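Local coordinates for protein putative D-tyrosyl-tRNA(Tyr) deacylase 2 (Leishmania major, PDB 1TC5) that probably hydrolyses D-aminoacyl-tRNAs such as D-tyrosyl-tRNA(Tyr) as a homodimer, releasing the D-amino acid and free tRNA, at residues M9-M14 and E56-A61; M39-F44 and Q178-E183; M92-V97 and H131-A136; D155-K158 and W162-Y165. One frame throughout, in Å; residues are numbered along the deposited sequence. Where two conformers were deposited one is given.

In the fold
Interactions 1, 2 and 3 all reach the five-stranded mixed sheet. Interactions 1 and 3 cover one face with helices 55-67 and 119-136; their centres are about 14 Å apart, and Leu58 packs on Phe132. Interaction 2 lies on the other face, where strand 180-184 approaches. Strand 37-45 hydrogen-bonds to both neighbours: Tyr41 pairs with Met14, and Val40 pairs with Leu95 and Val97. Interaction 4 is a loop about 30 Å from interaction 1, centre to centre; it meets interaction 3 through Tyr165, which packs on Asp93 and Met92. Interactions 1 and 2 also touch the second subunit. As in other DTD enzymes, the active sites probably lie near that interface.

Interaction 1 of 4, residues M9-M14 and E56-A61; sequences MTIRVM and EALRHA
This is a buried apolar contact between a sheet strand and a covering helix, made by Ile11 against Leu58 and Ala61. Residues 10-14 begin strand 10-18 of the mixed sheet. Residues 56-61 belong to helix 55-67. The helix and strand segments run in nearly the same direction, 23° apart, with their axes 10.2 Å from each other.

Ile11 does all the touching from the strand, and it does so with one methyl. Its CG1 branch lies opposite the carbonyl carbon (chi1 -65°), and the extended second torsion (chi2 153°) carries CD1 out to the helix. CD1 lies against the methyl of Ala61, with CD1 to CB at 3.5 Å. The helix comes nearest the strand at this alanine: the CA atoms of Ile11 and Ala61 are 7.5 Å apart. CD1 also lies 4.1 Å from CD2 of Leu58, whose side chain crosses that of Ile11 at about a right angle. Ala57 takes a smaller share, with its backbone O 4.3 Å from Ile11 CD1. No hydrogen bond links the two segments.

The apolar layer continues past the contact. Ile11 also packs on Phe44 of the neighbouring strand, and Leu58 reaches Phe129 and Phe132 of helix 119-136. Arg12 points to the other face of the sheet, where its NE forms a salt bridge with Asp193 OD1.

Helix 55-67 is the crossover helix between the parallel strands 37-45 and 93-98, and here it also packs on strand 10-18, the neighbour of 37-45: the helix-on-sheet layer of a beta-alpha-beta crossover.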
loop_
_atom_site.group_PDB
_atom_site.type_symbol
_atom_site.label_atom_id
_atom_site.label_comp_id
_atom_site.label_asym_id
_atom_site.label_seq_id
_atom_site.Cartn_x
_atom_site.Cartn_y
_atom_site.Cartn_z
ATOM N N MET A 9 -20.024 11.465 -3.044
ATOM C CA MET A 9 -19.188 10.279 -3.233
ATOM C C MET A 9 -17.670 10.578 -3.184
ATOM O O MET A 9 -17.190 11.540 -3.807
ATOM C CB MET A 9 -19.529 9.619 -4.572
ATOM C CG MET A 9 -20.821 8.783 -4.553
ATOM S SD MET A 9 -20.863 7.523 -5.885
ATOM C CE MET A 9 -22.590 6.847 -5.696
ATOM N N THR A 10 -16.929 9.723 -2.470
ATOM C CA THR A 10 -15.487 9.853 -2.313
ATOM C C THR A 10 -14.714 8.865 -3.212
ATOM O O THR A 10 -15.033 7.691 -3.289
ATOM C CB THR A 10 -15.111 9.651 -0.817
ATOM O OG1 THR A 10 -15.776 10.637 -0.006
ATOM C CG2 THR A 10 -13.638 9.906 -0.566
ATOM N N ILE A 11 -13.712 9.367 -3.908
ATOM C CA ILE A 11 -12.718 8.525 -4.568
ATOM C C ILE A 11 -11.531 8.475 -3.617
ATOM O O ILE A 11 -10.890 9.503 -3.392
ATOM C CB ILE A 11 -12.291 9.136 -5.930
ATOM C CG1 ILE A 11 -13.468 9.166 -6.911
ATOM C CG2 ILE A 11 -11.124 8.355 -6.538
ATOM C CD1 ILE A 11 -13.353 10.260 -7.940
ATOM N N ARG A 12 -11.261 7.302 -3.040
ATOM C CA ARG A 12 -10.107 7.094 -2.159
ATOM C C ARG A 12 -8.975 6.472 -2.941
ATOM O O ARG A 12 -9.162 5.444 -3.587
ATOM C CB ARG A 12 -10.484 6.148 -1.016
ATOM C CG ARG A 12 -9.309 5.749 -0.104
ATOM C CD ARG A 12 -9.752 5.263 1.249
ATOM N NE ARG A 12 -10.413 6.349 1.972
ATOM C CZ ARG A 12 -11.227 6.184 3.011
ATOM N NH1 ARG A 12 -11.469 4.993 3.505
ATOM N NH2 ARG A 12 -11.787 7.231 3.571
ATOM N N VAL A 13 -7.804 7.098 -2.903
ATOM C CA VAL A 13 -6.621 6.476 -3.499
ATOM C C VAL A 13 -5.453 6.361 -2.523
ATOM O O VAL A 13 -5.205 7.253 -1.744
ATOM C CB VAL A 13 -6.133 7.200 -4.799
ATOM C CG1 VAL A 13 -7.160 7.060 -5.912
ATOM C CG2 VAL A 13 -5.791 8.651 -4.550
ATOM N N MET A 14 -4.737 5.248 -2.608
ATOM C CA MET A 14 -3.452 5.081 -1.947
ATOM C C MET A 14 -2.384 5.067 -3.051
ATOM O O MET A 14 -2.478 4.290 -3.999
ATOM C CB MET A 14 -3.416 3.780 -1.128
ATOM C CG MET A 14 -2.107 3.539 -0.384
ATOM S SD MET A 14 -2.037 2.001 0.598
ATOM C CE MET A 14 -0.770 1.099 -0.281
ATOM N N GLU A 56 -17.103 15.101 -14.876
ATOM C CA GLU A 56 -16.327 16.281 -14.469
ATOM C C GLU A 56 -15.629 16.021 -13.136
ATOM O O GLU A 56 -14.505 16.468 -12.931
ATOM C CB GLU A 56 -17.202 17.541 -14.381
ATOM N N ALA A 57 -16.299 15.278 -12.254
ATOM C CA ALA A 57 -15.731 14.864 -10.975
ATOM C C ALA A 57 -14.647 13.773 -11.112
ATOM O O ALA A 57 -13.656 13.801 -10.388
ATOM C CB ALA A 57 -16.842 14.397 -10.034
ATOM N N LEU A 58 -14.831 12.818 -12.026
ATOM C CA LEU A 58 -13.795 11.814 -12.287
ATOM C C LEU A 58 -12.532 12.456 -12.858
ATOM O O LEU A 58 -11.426 12.097 -12.467
ATOM C CB LEU A 58 -14.274 10.737 -13.264
ATOM C CG LEU A 58 -14.880 9.441 -12.731
ATOM C CD1 LEU A 58 -15.154 8.527 -13.913
ATOM C CD2 LEU A 58 -14.007 8.729 -11.698
ATOM N N ARG A 59 -12.714 13.377 -13.793
ATOM C CA ARG A 59 -11.611 14.098 -14.449
ATOM C C ARG A 59 -10.880 15.003 -13.458
ATOM O O ARG A 59 -9.668 15.227 -13.575
ATOM C CB ARG A 59 -12.142 14.968 -15.594
ATOM C CG ARG A 59 -12.357 14.234 -16.910
ATOM C CD ARG A 59 -12.455 15.157 -18.132
ATOM N NE ARG A 59 -13.035 14.477 -19.296
ATOM C CZ ARG A 59 -14.334 14.449 -19.598
ATOM N NH1 ARG A 59 -15.233 15.071 -18.834
ATOM N NH2 ARG A 59 -14.743 13.790 -20.677
ATOM N N HIS A 60 -11.640 15.543 -12.510
ATOM C CA HIS A 60 -11.066 16.307 -11.414
ATOM C C HIS A 60 -10.154 15.422 -10.595
ATOM O O HIS A 60 -9.085 15.838 -10.188
ATOM C CB HIS A 60 -12.144 16.897 -10.480
ATOM C CG HIS A 60 -11.591 17.484 -9.215
ATOM N ND1 HIS A 60 -11.661 16.841 -7.997
ATOM C CD2 HIS A 60 -10.926 18.641 -8.988
ATOM C CE1 HIS A 60 -11.079 17.584 -7.073
ATOM N NE2 HIS A 60 -10.626 18.683 -7.648
ATOM N N ALA A 61 -10.591 14.200 -10.331
ATOM C CA ALA A 61 -9.788 13.298 -9.526
ATOM C C ALA A 61 -8.513 12.890 -10.250
ATOM O O ALA A 61 -7.481 12.675 -9.606
ATOM C CB ALA A 61 -10.579 12.067 -9.118
#

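Interaction 2 of 4, residues M39-F44 and Q178-E183; sequences MVYIAF and QGLRFE
Tyr41 OH hydrogen-bonds to Gln16 OE1 of the second subunit and at the same time sits 3.3 Å from Leu180 CD2. The bond satisfies a buried hydroxyl and ties this strand to the dimer partner. Leu180 CD2 comes in at the edge of the tyrosine ring, near its plane.

Two sheets are joined here. Strand 37-45 is the middle strand of the five-stranded mixed sheet, and strand 180-184 is an outer strand, within this chain, of the three-stranded antiparallel sheet. The segments run at 134° to each other, and side chains alone bridge them. Residues 180-183 also pair antiparallel with a strand of the second subunit, which continues the smaller sheet across the interface.

The other half of the contact is a Met-aromatic pair. Met39 CE lies over one face of the Phe182 ring, 3.6 Å from the ring centroid and 15° off the normal, a CH-pi contact. Met39 SD stands more obliquely, 4.4 Å from the same centroid. The Met39 chain is extended until its last torsion, where a bend (chi3 72°) turns CE onto the ring. Met39 and Leu180 reach toward each other tip to tip, with SD 3.9 Å from Leu180 CD1.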
loop_
_atom_site.group_PDB
_atom_site.type_symbol
_atom_site.label_atom_id
_atom_site.label_comp_id
_atom_site.label_asym_id
_atom_site.label_seq_id
_atom_site.Cartn_x
_atom_site.Cartn_y
_atom_site.Cartn_z
ATOM N N MET A 39 2.201 3.540 -8.297
ATOM C CA MET A 39 1.170 2.521 -8.127
ATOM C C MET A 39 -0.003 3.106 -7.345
ATOM O O MET A 39 0.162 3.609 -6.218
ATOM C CB MET A 39 1.706 1.287 -7.416
ATOM C CG MET A 39 0.667 0.156 -7.313
ATOM S SD MET A 39 1.289 -1.430 -6.813
ATOM C CE MET A 39 1.621 -1.043 -5.069
ATOM N N VAL A 40 -1.183 3.006 -7.953
ATOM C CA VAL A 40 -2.410 3.608 -7.454
ATOM C C VAL A 40 -3.344 2.483 -7.052
ATOM O O VAL A 40 -3.669 1.649 -7.894
ATOM C CB VAL A 40 -3.095 4.427 -8.586
ATOM C CG1 VAL A 40 -4.412 5.037 -8.139
ATOM C CG2 VAL A 40 -2.159 5.508 -9.130
ATOM N N TYR A 41 -3.747 2.447 -5.785
ATOM C CA TYR A 41 -4.880 1.653 -5.319
ATOM C C TYR A 41 -6.133 2.546 -5.244
ATOM O O TYR A 41 -6.088 3.617 -4.675
ATOM C CB TYR A 41 -4.613 1.091 -3.925
ATOM C CG TYR A 41 -3.525 0.051 -3.739
ATOM C CD1 TYR A 41 -2.830 -0.487 -4.796
ATOM C CD2 TYR A 41 -3.199 -0.403 -2.450
ATOM C CE1 TYR A 41 -1.819 -1.449 -4.591
ATOM C CE2 TYR A 41 -2.215 -1.351 -2.237
ATOM C CZ TYR A 41 -1.523 -1.883 -3.314
ATOM O OH TYR A 41 -0.530 -2.833 -3.120
ATOM N N ILE A 42 -7.264 2.090 -5.783
ATOM C CA ILE A 42 -8.433 2.938 -5.869
ATOM C C ILE A 42 -9.732 2.257 -5.396
ATOM O O ILE A 42 -10.011 1.101 -5.701
ATOM C CB ILE A 42 -8.577 3.481 -7.340
ATOM C CG1 ILE A 42 -9.695 4.516 -7.460
ATOM C CG2 ILE A 42 -8.742 2.346 -8.357
ATOM C CD1 ILE A 42 -9.509 5.389 -8.712
ATOM N N ALA A 43 -10.532 3.031 -4.684
ATOM C CA ALA A 43 -11.840 2.610 -4.204
ATOM C C ALA A 43 -12.792 3.762 -4.390
ATOM O O ALA A 43 -12.403 4.922 -4.249
ATOM C CB ALA A 43 -11.777 2.276 -2.750
ATOM N N PHE A 44 -14.037 3.415 -4.690
ATOM C CA PHE A 44 -15.101 4.349 -4.910
ATOM C C PHE A 44 -16.120 4.136 -3.808
ATOM O O PHE A 44 -16.720 3.073 -3.705
ATOM C CB PHE A 44 -15.730 4.167 -6.316
ATOM C CG PHE A 44 -14.741 4.332 -7.433
ATOM C CD1 PHE A 44 -14.354 5.589 -7.850
ATOM C CD2 PHE A 44 -14.197 3.236 -8.064
ATOM C CE1 PHE A 44 -13.429 5.752 -8.860
ATOM C CE2 PHE A 44 -13.257 3.399 -9.072
ATOM C CZ PHE A 44 -12.872 4.654 -9.462
ATOM N N GLN A 178 -5.930 -9.555 -7.360
ATOM C CA GLN A 178 -4.862 -8.646 -7.807
ATOM C C GLN A 178 -3.489 -9.120 -7.281
ATOM O O GLN A 178 -2.819 -8.455 -6.451
ATOM C CB GLN A 178 -5.177 -7.218 -7.355
ATOM C CG GLN A 178 -6.572 -6.703 -7.739
ATOM C CD GLN A 178 -6.773 -6.620 -9.240
ATOM O OE1 GLN A 178 -5.888 -6.152 -9.979
ATOM N NE2 GLN A 178 -7.921 -7.099 -9.701
ATOM N N GLY A 179 -3.078 -10.294 -7.759
ATOM C CA GLY A 179 -1.742 -10.789 -7.489
ATOM C C GLY A 179 -0.699 -9.742 -7.876
ATOM O O GLY A 179 -0.767 -9.148 -8.943
ATOM N N LEU A 180 0.281 -9.538 -7.010
ATOM C CA LEU A 180 1.178 -8.394 -7.113
ATOM C C LEU A 180 2.618 -8.736 -6.737
ATOM O O LEU A 180 2.867 -9.421 -5.742
ATOM C CB LEU A 180 0.680 -7.269 -6.187
ATOM C CG LEU A 180 1.510 -5.977 -6.174
ATOM C CD1 LEU A 180 1.465 -5.261 -7.527
ATOM C CD2 LEU A 180 1.033 -5.052 -5.063
ATOM N N ARG A 181 3.560 -8.238 -7.537
ATOM C CA ARG A 181 4.942 -8.091 -7.106
ATOM C C ARG A 181 5.321 -6.622 -7.280
ATOM O O ARG A 181 5.139 -6.044 -8.352
ATOM C CB ARG A 181 5.873 -9.009 -7.915
ATOM C CG ARG A 181 5.438 -10.488 -7.954
ATOM C CD ARG A 181 6.470 -11.444 -8.575
ATOM N NE ARG A 181 5.860 -12.425 -9.485
ATOM C CZ ARG A 181 6.214 -12.633 -10.760
ATOM N NH1 ARG A 181 7.196 -11.940 -11.337
ATOM N NH2 ARG A 181 5.582 -13.557 -11.470
ATOM N N PHE A 182 5.844 -6.024 -6.215
ATOM C CA PHE A 182 6.063 -4.579 -6.161
ATOM C C PHE A 182 7.456 -4.299 -5.586
ATOM O O PHE A 182 7.816 -4.863 -4.561
ATOM C CB PHE A 182 5.000 -3.956 -5.287
ATOM C CG PHE A 182 5.133 -2.488 -5.131
ATOM C CD1 PHE A 182 4.904 -1.641 -6.214
ATOM C CD2 PHE A 182 5.469 -1.934 -3.887
ATOM C CE1 PHE A 182 5.006 -0.259 -6.062
ATOM C CE2 PHE A 182 5.567 -0.550 -3.734
ATOM C CZ PHE A 182 5.332 0.284 -4.829
ATOM N N GLU A 183 8.234 -3.458 -6.279
ATOM C CA GLU A 183 9.553 -3.015 -5.801
ATOM C C GLU A 183 9.556 -1.494 -5.737
ATOM O O GLU A 183 9.112 -0.816 -6.671
ATOM C CB GLU A 183 10.703 -3.469 -6.748
ATOM C CG GLU A 183 10.886 -4.977 -6.877
ATOM C CD GLU A 183 11.698 -5.403 -8.112
ATOM O OE1 GLU A 183 12.615 -4.658 -8.572
ATOM O OE2 GLU A 183 11.422 -6.497 -8.626
#

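Interaction 3 of 4, residues M92-V97 and H131-A136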
loop_
_atom_site.group_PDB
_atom_site.type_symbol
_atom_site.label_atom_id
_atom_site.label_comp_id
_atom_site.label_asym_id
_atom_site.label_seq_id
_atom_site.Cartn_x
_atom_site.Cartn_y
_atom_site.Cartn_z
ATOM N N MET A 92 6.870 8.588 -16.860
ATOM C CA MET A 92 6.643 7.717 -15.718
ATOM C C MET A 92 5.437 6.805 -16.018
ATOM O O MET A 92 4.494 7.203 -16.705
ATOM C CB MET A 92 6.389 8.535 -14.441
ATOM C CG MET A 92 7.600 9.310 -13.876
ATOM S SD MET A 92 9.041 8.272 -13.381
ATOM C CE MET A 92 10.095 8.452 -14.825
ATOM N N ASP A 93 5.513 5.580 -15.515
ATOM C CA ASP A 93 4.464 4.587 -15.649
ATOM C C ASP A 93 3.483 4.754 -14.496
ATOM O O ASP A 93 3.839 5.240 -13.435
ATOM C CB ASP A 93 5.074 3.168 -15.650
ATOM C CG ASP A 93 5.756 2.818 -16.941
ATOM O OD1 ASP A 93 5.875 3.670 -17.855
ATOM O OD2 ASP A 93 6.219 1.685 -17.154
ATOM N N ILE A 94 2.239 4.371 -14.737
ATOM C CA ILE A 94 1.198 4.333 -13.708
ATOM C C ILE A 94 0.590 2.933 -13.750
ATOM O O ILE A 94 0.254 2.411 -14.829
ATOM C CB ILE A 94 0.124 5.450 -13.931
ATOM C CG1 ILE A 94 0.785 6.836 -13.929
ATOM C CG2 ILE A 94 -0.948 5.410 -12.841
ATOM C CD1 ILE A 94 -0.098 7.932 -14.512
ATOM N N LEU A 95 0.497 2.334 -12.574
ATOM C CA LEU A 95 -0.084 1.023 -12.363
ATOM C C LEU A 95 -1.267 1.189 -11.427
ATOM O O LEU A 95 -1.083 1.601 -10.307
ATOM C CB LEU A 95 0.949 0.097 -11.712
ATOM C CG LEU A 95 0.464 -1.312 -11.385
ATOM C CD1 LEU A 95 -0.057 -2.009 -12.617
ATOM C CD2 LEU A 95 1.585 -2.141 -10.756
ATOM N N ILE A 96 -2.461 0.855 -11.910
ATOM C CA ILE A 96 -3.724 1.105 -11.201
ATOM C C ILE A 96 -4.269 -0.240 -10.780
ATOM O O ILE A 96 -4.418 -1.151 -11.620
ATOM C CB ILE A 96 -4.763 1.810 -12.137
ATOM C CG1 ILE A 96 -4.195 3.117 -12.686
ATOM C CG2 ILE A 96 -6.040 2.080 -11.396
ATOM C CD1 ILE A 96 -4.945 3.668 -13.875
ATOM N N VAL A 97 -4.548 -0.364 -9.489
ATOM C CA VAL A 97 -5.128 -1.560 -8.927
ATOM C C VAL A 97 -6.449 -1.230 -8.211
ATOM O O VAL A 97 -6.467 -0.411 -7.280
ATOM C CB VAL A 97 -4.152 -2.187 -7.924
ATOM C CG1 VAL A 97 -4.605 -3.561 -7.507
ATOM C CG2 VAL A 97 -2.743 -2.219 -8.532
ATOM N N HIS A 131 -9.692 4.886 -18.337
ATOM C CA HIS A 131 -9.751 5.556 -19.644
ATOM C C HIS A 131 -9.199 7.003 -19.593
ATOM O O HIS A 131 -8.397 7.412 -20.444
ATOM C CB HIS A 131 -11.194 5.540 -20.173
ATOM C CG HIS A 131 -11.401 6.402 -21.384
ATOM N ND1 HIS A 131 -10.637 6.274 -22.526
ATOM C CD2 HIS A 131 -12.265 7.419 -21.620
ATOM C CE1 HIS A 131 -11.031 7.169 -23.418
ATOM N NE2 HIS A 131 -12.009 7.881 -22.889
ATOM N N PHE A 132 -9.659 7.781 -18.612
ATOM C CA PHE A 132 -9.250 9.166 -18.461
ATOM C C PHE A 132 -7.759 9.272 -18.197
ATOM O O PHE A 132 -7.129 10.203 -18.650
ATOM C CB PHE A 132 -10.039 9.854 -17.338
ATOM C CG PHE A 132 -11.475 10.184 -17.681
ATOM C CD1 PHE A 132 -11.910 10.317 -19.005
ATOM C CD2 PHE A 132 -12.395 10.409 -16.658
ATOM C CE1 PHE A 132 -13.231 10.642 -19.297
ATOM C CE2 PHE A 132 -13.720 10.731 -16.944
ATOM C CZ PHE A 132 -14.135 10.857 -18.271
ATOM N N VAL A 133 -7.195 8.325 -17.446
ATOM C CA VAL A 133 -5.756 8.344 -17.143
ATOM C C VAL A 133 -4.976 8.033 -18.422
ATOM O O VAL A 133 -4.036 8.737 -18.761
ATOM C CB VAL A 133 -5.389 7.367 -15.965
ATOM C CG1 VAL A 133 -3.852 7.310 -15.678
ATOM C CG2 VAL A 133 -6.122 7.780 -14.693
ATOM N N ARG A 134 -5.395 7.003 -19.152
ATOM C CA ARG A 134 -4.792 6.672 -20.448
ATOM C C ARG A 134 -4.748 7.889 -21.373
ATOM O O ARG A 134 -3.719 8.165 -22.005
ATOM C CB ARG A 134 -5.582 5.564 -21.177
ATOM C CG ARG A 134 -5.399 4.136 -20.662
ATOM C CD ARG A 134 -6.319 3.132 -21.395
ATOM N NE ARG A 134 -6.983 2.224 -20.483
ATOM C CZ ARG A 134 -8.250 1.859 -20.553
ATOM N NH1 ARG A 134 -9.057 2.326 -21.496
ATOM N NH2 ARG A 134 -8.714 1.002 -19.653
ATOM N N VAL A 135 -5.867 8.609 -21.439
ATOM C CA VAL A 135 -5.996 9.759 -22.332
ATOM C C VAL A 135 -5.049 10.876 -21.877
ATOM O O VAL A 135 -4.338 11.451 -22.700
ATOM C CB VAL A 135 -7.476 10.222 -22.439
ATOM C CG1 VAL A 135 -7.609 11.549 -23.171
ATOM C CG2 VAL A 135 -8.297 9.148 -23.151
ATOM N N ALA A 136 -4.999 11.138 -20.568
ATOM C CA ALA A 136 -4.130 12.195 -20.025
ATOM C C ALA A 136 -2.634 11.855 -20.108
ATOM O O ALA A 136 -1.783 12.735 -19.948
ATOM C CB ALA A 136 -4.514 12.517 -18.566
#
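Ile94 and Ile96 hold nearly the same shape, and their matching torsions aim two CD1 methyls at Val133. In both, CG1 lies opposite the carbonyl carbon (chi1 -58° in Ile94 and -57° in Ile96), and the second torsion is extended. On the helix, Val133 sets CG1 opposite its backbone N (chi1 177°). That branch comes nearest to both isoleucines.

Val133 CG1 lies 4.0 Å from CD1 of Ile94 and 4.2 Å from CD1 of Ile96. Ile94 and Val133 reach toward each other tip to tip. The two isoleucines are two residues apart, so both project from the same face of the strand, and the CG1 methyl lies close to both. The CA atoms of Ile94 and Val133 stay 8.7 Å apart. The contact is buried and wholly apolar, and no hydrogen bond crosses it.

Val133 and Ile96 both touch Val169, and Ile94 touches Leu66 of helix 55-67. On the helix, Arg134 NH1 and His131 ND1 share Glu141 OE2, one by a salt bridge and one by a hydrogen bond.

Strand 93-98 lies parallel and next to strand 169-171, and helix 119-136 falls between them in the chain. A small two-stranded hairpin precedes the helix. The contact is therefore the apolar seam of a beta-alpha-beta crossover, with the last turns of the helix packed on the first of its two strands.

Interaction 4 of 4, residues D155-K158 and W162-Y165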
loop_
_atom_site.group_PDB
_atom_site.type_symbol
_atom_site.label_atom_id
_atom_site.label_comp_id
_atom_site.label_asym_id
_atom_site.label_seq_id
_atom_site.Cartn_x
_atom_site.Cartn_y
_atom_site.Cartn_z
ATOM N N ASP A 155 5.508 -7.171 -28.496
ATOM C CA ASP A 155 5.900 -5.852 -27.977
ATOM C C ASP A 155 5.900 -5.766 -26.456
ATOM O O ASP A 155 6.342 -4.756 -25.896
ATOM C CB ASP A 155 4.933 -4.763 -28.470
ATOM C CG ASP A 155 5.050 -4.496 -29.946
ATOM O OD1 ASP A 155 6.113 -3.987 -30.366
ATOM O OD2 ASP A 155 4.125 -4.743 -30.750
ATOM N N ALA A 156 5.375 -6.786 -25.778
ATOM C CA ALA A 156 5.332 -6.758 -24.314
ATOM C C ALA A 156 6.767 -6.730 -23.775
ATOM O O ALA A 156 7.666 -7.317 -24.379
ATOM C CB ALA A 156 4.560 -7.952 -23.763
ATOM N N PRO A 157 6.995 -6.017 -22.674
ATOM C CA PRO A 157 8.297 -6.067 -21.994
ATOM C C PRO A 157 8.725 -7.505 -21.693
ATOM O O PRO A 157 7.876 -8.402 -21.599
ATOM C CB PRO A 157 8.042 -5.328 -20.664
ATOM C CG PRO A 157 6.832 -4.484 -20.887
ATOM C CD PRO A 157 6.053 -5.095 -22.015
ATOM N N LYS A 158 10.025 -7.719 -21.527
ATOM C CA LYS A 158 10.513 -9.027 -21.096
ATOM C C LYS A 158 9.930 -9.379 -19.725
ATOM O O LYS A 158 9.612 -8.503 -18.924
ATOM C CB LYS A 158 12.048 -9.117 -21.107
ATOM C CG LYS A 158 12.789 -8.114 -20.249
ATOM C CD LYS A 158 14.288 -8.405 -20.298
ATOM C CE LYS A 158 15.100 -7.208 -19.835
ATOM N NZ LYS A 158 14.674 -6.765 -18.481
ATOM N N TRP A 162 15.012 -5.962 -14.789
ATOM C CA TRP A 162 14.603 -4.559 -14.762
ATOM C C TRP A 162 14.128 -4.088 -16.126
ATOM O O TRP A 162 14.732 -4.423 -17.150
ATOM C CB TRP A 162 15.768 -3.688 -14.309
ATOM C CG TRP A 162 15.445 -2.201 -14.199
ATOM C CD1 TRP A 162 14.946 -1.535 -13.113
ATOM C CD2 TRP A 162 15.633 -1.214 -15.222
ATOM N NE1 TRP A 162 14.807 -0.198 -13.404
ATOM C CE2 TRP A 162 15.213 0.022 -14.698
ATOM C CE3 TRP A 162 16.091 -1.263 -16.551
ATOM C CZ2 TRP A 162 15.265 1.208 -15.441
ATOM C CZ3 TRP A 162 16.138 -0.096 -17.286
ATOM C CH2 TRP A 162 15.724 1.128 -16.730
ATOM N N ILE A 163 13.032 -3.326 -16.137
ATOM C CA ILE A 163 12.576 -2.628 -17.347
ATOM C C ILE A 163 12.428 -1.140 -17.087
ATOM O O ILE A 163 12.097 -0.692 -15.960
ATOM C CB ILE A 163 11.223 -3.154 -17.932
ATOM C CG1 ILE A 163 10.072 -3.036 -16.927
ATOM C CG2 ILE A 163 11.381 -4.573 -18.475
ATOM C CD1 ILE A 163 8.732 -3.292 -17.565
ATOM N N LYS A 164 12.679 -0.385 -18.147
ATOM C CA LYS A 164 12.559 1.055 -18.140
ATOM C C LYS A 164 11.083 1.394 -18.180
ATOM O O LYS A 164 10.306 0.635 -18.723
ATOM C CB LYS A 164 13.257 1.657 -19.367
ATOM C CG LYS A 164 13.456 3.186 -19.279
ATOM C CD LYS A 164 14.066 3.758 -20.563
ATOM C CE LYS A 164 13.893 5.283 -20.617
ATOM N NZ LYS A 164 14.732 5.939 -21.658
ATOM N N TYR A 165 10.710 2.502 -17.544
ATOM C CA TYR A 165 9.407 3.134 -17.720
ATOM C C TYR A 165 9.212 3.461 -19.212
ATOM O O TYR A 165 10.192 3.545 -19.977
ATOM C CB TYR A 165 9.325 4.420 -16.871
ATOM C CG TYR A 165 10.521 5.339 -17.087
ATOM C CD1 TYR A 165 10.556 6.218 -18.169
ATOM C CD2 TYR A 165 11.616 5.300 -16.239
ATOM C CE1 TYR A 165 11.645 7.032 -18.403
ATOM C CE2 TYR A 165 12.721 6.127 -16.457
ATOM C CZ TYR A 165 12.726 6.977 -17.560
ATOM O OH TYR A 165 13.796 7.804 -17.800
#
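Pro157 and Ile163 form the close-packed side of this contact, while Lys158 and Trp162 lie on its solvent side. The motif is a chain reversal within the long loop between helix 119-136 and strand 169-171. Neither segment is regular helix or strand.

On the packed side, Ile163 sets two branches against the proline ring. Its CD1 is 3.8 Å from Pro157 CB and 4.0 Å from Pro157 CG. Its CG2 lies 4.1 Å from the same Pro157 CB. The side chains cross obliquely, and the two CA atoms are 7.2 Å apart. Ile163 is buried; Pro157 is only partly so. Ile163 O is also bound by Gln20 NE2, which holds the loop to the strand region of residues 20-24.

One polar bond crosses between the segments on the outer side. The Lys158 chain runs extended through its middle, then bends at its last torsion (chi4 55°) to bring NZ to the carbonyl of Trp162. NZ hydrogen-bonds to Trp162 O at 2.7 Å. Glu160 O, outside both segments, is a second acceptor, so NZ links two carbonyls of the reversal. Lys158 O is itself bound by Arg33 NH1. The CB of Trp162 points away from residues 155-158, and the backbone N of Lys164 sits over one face of the indole. Lys158 NZ approaches Trp162 O from above the carbonyl plane, 49° out of it, with a C=O...NZ angle of 129°.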